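Local coordinates for protein argonaute (Methanocaldococcus jannaschii, PDB 5G5S) that cleaves single-stranded target DNA under the direction of short DNA guides and may defend the cell against invading genetic elements, at residues S110-E115 and L294-N299. Residues are numbered along the deposited sequence; the frame is centred on the assembly and turned at random.
Sequences SVHKIE and LRFIDN. With MG (magnesium ion), chain B.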
ATOM      1  N   SER A 110     -14.786 -20.046 -19.087  1.00 87.44           N
ATOM      2  CA  SER A 110     -15.933 -20.947 -19.126  1.00 90.41           C
ATOM      3  C   SER A 110     -15.969 -21.942 -20.288  1.00 98.42           C
ATOM      4  O   SER A 110     -16.191 -23.132 -20.062  1.00101.02           O
ATOM      5  CB  SER A 110     -17.236 -20.163 -19.022  1.00 93.27           C
ATOM      6  OG  SER A 110     -18.297 -21.014 -18.624  1.00107.99           O
ATOM      7  N   VAL A 111     -15.765 -21.462 -21.518  1.00 95.42           N
ATOM      8  CA  VAL A 111     -15.828 -22.295 -22.718  1.00 98.82           C
ATOM      9  C   VAL A 111     -14.526 -23.046 -22.964  1.00105.86           C
ATOM     10  O   VAL A 111     -14.560 -24.259 -23.184  1.00109.70           O
ATOM     11  CB  VAL A 111     -16.292 -21.479 -23.956  1.00102.41           C
ATOM     12  CG1 VAL A 111     -16.462 -22.359 -25.195  1.00106.45           C
ATOM     13  CG2 VAL A 111     -17.581 -20.738 -23.661  1.00100.45           C
ATOM     14  N   HIS A 112     -13.387 -22.338 -22.935  1.00100.65           N
ATOM     15  CA  HIS A 112     -12.082 -22.926 -23.235  1.00102.31           C
ATOM     16  C   HIS A 112     -11.271 -23.508 -22.071  1.00105.91           C
ATOM     17  O   HIS A 112     -10.222 -24.110 -22.306  1.00107.53           O
ATOM     18  CB  HIS A 112     -11.269 -22.008 -24.156  1.00102.21           C
ATOM     19  CG  HIS A 112     -11.861 -21.908 -25.529  1.00108.04           C
ATOM     20  ND1 HIS A 112     -11.393 -22.684 -26.576  1.00113.86           N
ATOM     21  CD2 HIS A 112     -12.903 -21.165 -25.970  1.00108.93           C
ATOM     22  CE1 HIS A 112     -12.144 -22.370 -27.618  1.00114.69           C
ATOM     23  NE2 HIS A 112     -13.066 -21.460 -27.303  1.00112.14           N
ATOM     24  N   LYS A 113     -11.786 -23.386 -20.832  1.00100.59           N
ATOM     25  CA  LYS A 113     -11.172 -23.910 -19.603  1.00100.10           C
ATOM     26  C   LYS A 113      -9.667 -23.577 -19.466  1.00102.37           C
ATOM     27  O   LYS A 113      -8.823 -24.473 -19.397  1.00105.42           O
ATOM     28  CB  LYS A 113     -11.479 -25.421 -19.426  1.00106.68           C
ATOM     29  CG  LYS A 113     -12.971 -25.776 -19.355  1.00121.32           C
ATOM     30  CD  LYS A 113     -13.618 -25.408 -18.017  1.00128.99           C
ATOM     31  N   ILE A 114      -9.344 -22.278 -19.449  1.00 93.88           N
ATOM     32  CA  ILE A 114      -7.968 -21.787 -19.335  1.00 91.67           C
ATOM     33  C   ILE A 114      -7.314 -22.073 -17.960  1.00 95.32           C
ATOM     34  O   ILE A 114      -6.124 -22.380 -17.916  1.00 96.58           O
ATOM     35  CB  ILE A 114      -7.852 -20.307 -19.806  1.00 91.38           C
ATOM     36  CG1 ILE A 114      -6.382 -19.893 -20.062  1.00 90.36           C
ATOM     37  CG2 ILE A 114      -8.609 -19.335 -18.870  1.00 88.59           C
ATOM     38  CD1 ILE A 114      -6.188 -18.695 -20.985  1.00 92.10           C
ATOM     39  N   GLU A 115      -8.093 -21.995 -16.857  1.00 89.86           N
ATOM     40  CA  GLU A 115      -7.628 -22.251 -15.484  1.00 88.43           C
ATOM     41  C   GLU A 115      -7.109 -23.689 -15.260  1.00 95.19           C
ATOM     42  O   GLU A 115      -5.984 -23.819 -14.769  1.00 93.87           O
ATOM     43  CB  GLU A 115      -8.683 -21.862 -14.440  1.00 88.22           C
ATOM     44  CG  GLU A 115      -8.937 -20.367 -14.395  1.00 92.32           C
ATOM     45  CD  GLU A 115      -9.867 -19.840 -13.320  1.00105.90           C
ATOM     46  OE1 GLU A 115     -10.186 -20.592 -12.371  1.00106.97           O
ATOM     47  OE2 GLU A 115     -10.242 -18.649 -13.409  1.00 93.06           O
ATOM     48  N   LEU A 294       1.037 -22.767 -23.556  1.00 87.14           N
ATOM     49  CA  LEU A 294      -0.359 -22.348 -23.635  1.00 85.03           C
ATOM     50  C   LEU A 294      -0.821 -22.129 -25.083  1.00 90.88           C
ATOM     51  O   LEU A 294      -0.368 -21.195 -25.754  1.00 89.75           O
ATOM     52  CB  LEU A 294      -0.622 -21.121 -22.733  1.00 80.42           C
ATOM     53  CG  LEU A 294      -2.091 -20.806 -22.413  1.00 83.29           C
ATOM     54  CD1 LEU A 294      -2.743 -21.915 -21.580  1.00 84.08           C
ATOM     55  CD2 LEU A 294      -2.213 -19.484 -21.703  1.00 82.29           C
ATOM     56  N   ARG A 295      -1.703 -23.037 -25.561  1.00 90.21           N
ATOM     57  CA  ARG A 295      -2.266 -23.068 -26.921  1.00 92.25           C
ATOM     58  C   ARG A 295      -3.118 -21.850 -27.309  1.00 95.12           C
ATOM     59  O   ARG A 295      -3.192 -21.531 -28.496  1.00 97.07           O
ATOM     60  CB  ARG A 295      -3.054 -24.376 -27.159  1.00 95.52           C
ATOM     61  CG  ARG A 295      -4.296 -24.571 -26.281  1.00100.06           C
ATOM     62  CD  ARG A 295      -4.914 -25.943 -26.458  1.00109.76           C
ATOM     63  NE  ARG A 295      -6.136 -26.103 -25.665  1.00114.71           N
ATOM     64  CZ  ARG A 295      -7.370 -25.936 -26.135  1.00126.84           C
ATOM     65  NH1 ARG A 295      -7.565 -25.589 -27.402  1.00110.71           N
ATOM     66  NH2 ARG A 295      -8.418 -26.105 -25.340  1.00115.79           N
ATOM     67  N   PHE A 296      -3.763 -21.186 -26.319  1.00 88.51           N
ATOM     68  CA  PHE A 296      -4.655 -20.043 -26.530  1.00 86.32           C
ATOM     69  C   PHE A 296      -3.966 -18.761 -26.980  1.00 88.65           C
ATOM     70  O   PHE A 296      -4.627 -17.887 -27.554  1.00 88.48           O
ATOM     71  CB  PHE A 296      -5.508 -19.767 -25.274  1.00 85.16           C
ATOM     72  CG  PHE A 296      -6.223 -20.970 -24.706  1.00 88.15           C
ATOM     73  CD1 PHE A 296      -7.212 -21.622 -25.434  1.00 94.51           C
ATOM     74  CD2 PHE A 296      -5.914 -21.446 -23.441  1.00 88.76           C
ATOM     75  CE1 PHE A 296      -7.865 -22.738 -24.912  1.00 97.07           C
ATOM     76  CE2 PHE A 296      -6.566 -22.565 -22.919  1.00 93.27           C
ATOM     77  CZ  PHE A 296      -7.537 -23.201 -23.656  1.00 94.77           C
ATOM     78  N   ILE A 297      -2.653 -18.627 -26.697  1.00 82.83           N
ATOM     79  CA  ILE A 297      -1.892 -17.406 -26.983  1.00 80.34           C
ATOM     80  C   ILE A 297      -0.646 -17.595 -27.862  1.00 88.25           C
ATOM     81  O   ILE A 297      -0.098 -18.697 -27.943  1.00 90.38           O
ATOM     82  CB  ILE A 297      -1.523 -16.703 -25.641  1.00 78.51           C
ATOM     83  CG1 ILE A 297      -0.607 -17.608 -24.749  1.00 78.40           C
ATOM     84  CG2 ILE A 297      -2.784 -16.214 -24.898  1.00 75.45           C
ATOM     85  CD1 ILE A 297      -0.007 -16.956 -23.465  1.00 79.39           C
ATOM     86  N   ASP A 298      -0.173 -16.491 -28.474  1.00 84.44           N
ATOM     87  CA  ASP A 298       1.082 -16.448 -29.226  1.00 85.51           C
ATOM     88  C   ASP A 298       2.183 -16.368 -28.157  1.00 88.83           C
ATOM     89  O   ASP A 298       1.951 -15.837 -27.059  1.00 85.63           O
ATOM     90  CB  ASP A 298       1.139 -15.231 -30.172  1.00 87.33           C
ATOM     91  CG  ASP A 298       0.128 -15.230 -31.312  1.00 99.69           C
ATOM     92  OD1 ASP A 298      -0.199 -16.325 -31.824  1.00103.12           O
ATOM     93  OD2 ASP A 298      -0.282 -14.134 -31.735  1.00106.37           O
ATOM     94  N   ASN A 299       3.355 -16.930 -28.457  1.00 88.03           N
ATOM     95  CA  ASN A 299       4.481 -17.047 -27.528  1.00 87.17           C
ATOM     96  C   ASN A 299       5.309 -15.777 -27.261  1.00 89.68           C
ATOM     97  O   ASN A 299       5.934 -15.675 -26.205  1.00 86.32           O
ATOM     98  CB  ASN A 299       5.372 -18.225 -27.946  1.00 93.16           C
ATOM     99  CG  ASN A 299       4.617 -19.525 -28.118  1.00113.08           C
ATOM    100  OD1 ASN A 299       3.591 -19.780 -27.465  1.00105.54           O
ATOM    101  ND2 ASN A 299       5.095 -20.364 -29.022  1.00105.56           N
TER
HETATM  102 MG    MG B1714       1.548 -20.026 -26.829  1.00 87.56          MG
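The nearest CA atoms across the two segments are those of I114 and F296, 8.1 Å apart, and no hydrogen bond crosses. In 110-115 the chain leaves helix 97-111 at K113, whose phi is positive, and enters helix 114-122 with K113 as N-cap; in 294-299, L294 to I297 form a type I beta turn. The F296 side chain bridges the gap: chi1 of -50° sets CG beside the backbone N, and the ring spans from H112 to I114. F296 CE1 lies 3.6 Å from H112 CB, and F296 CZ is 3.1 Å from H112 O. F296 CD2 is 3.7 Å from I114 CD1. The H112 and F296 rings meet obliquely, planes at 84°. I114 CD1 also reaches L294 CD2 at 4.1 Å. R295 CG lies over the centre of the F296 ring, and F296 CE1 over the R295 guanidinium, 3.4 Å from its plane, while R295 NE forms a salt bridge with E117 of helix 114-122. Magnesium is bound by L294 O, I297 O, N299 OD1 and A291 O. The contact is therefore mainly van der Waals packing of F296 against I114, the H112 side chain and the H112 carbonyl oxygen, joining the N-terminal domain's helix-to-helix bend to a loop whose turn supplies two backbone oxygens to the metal.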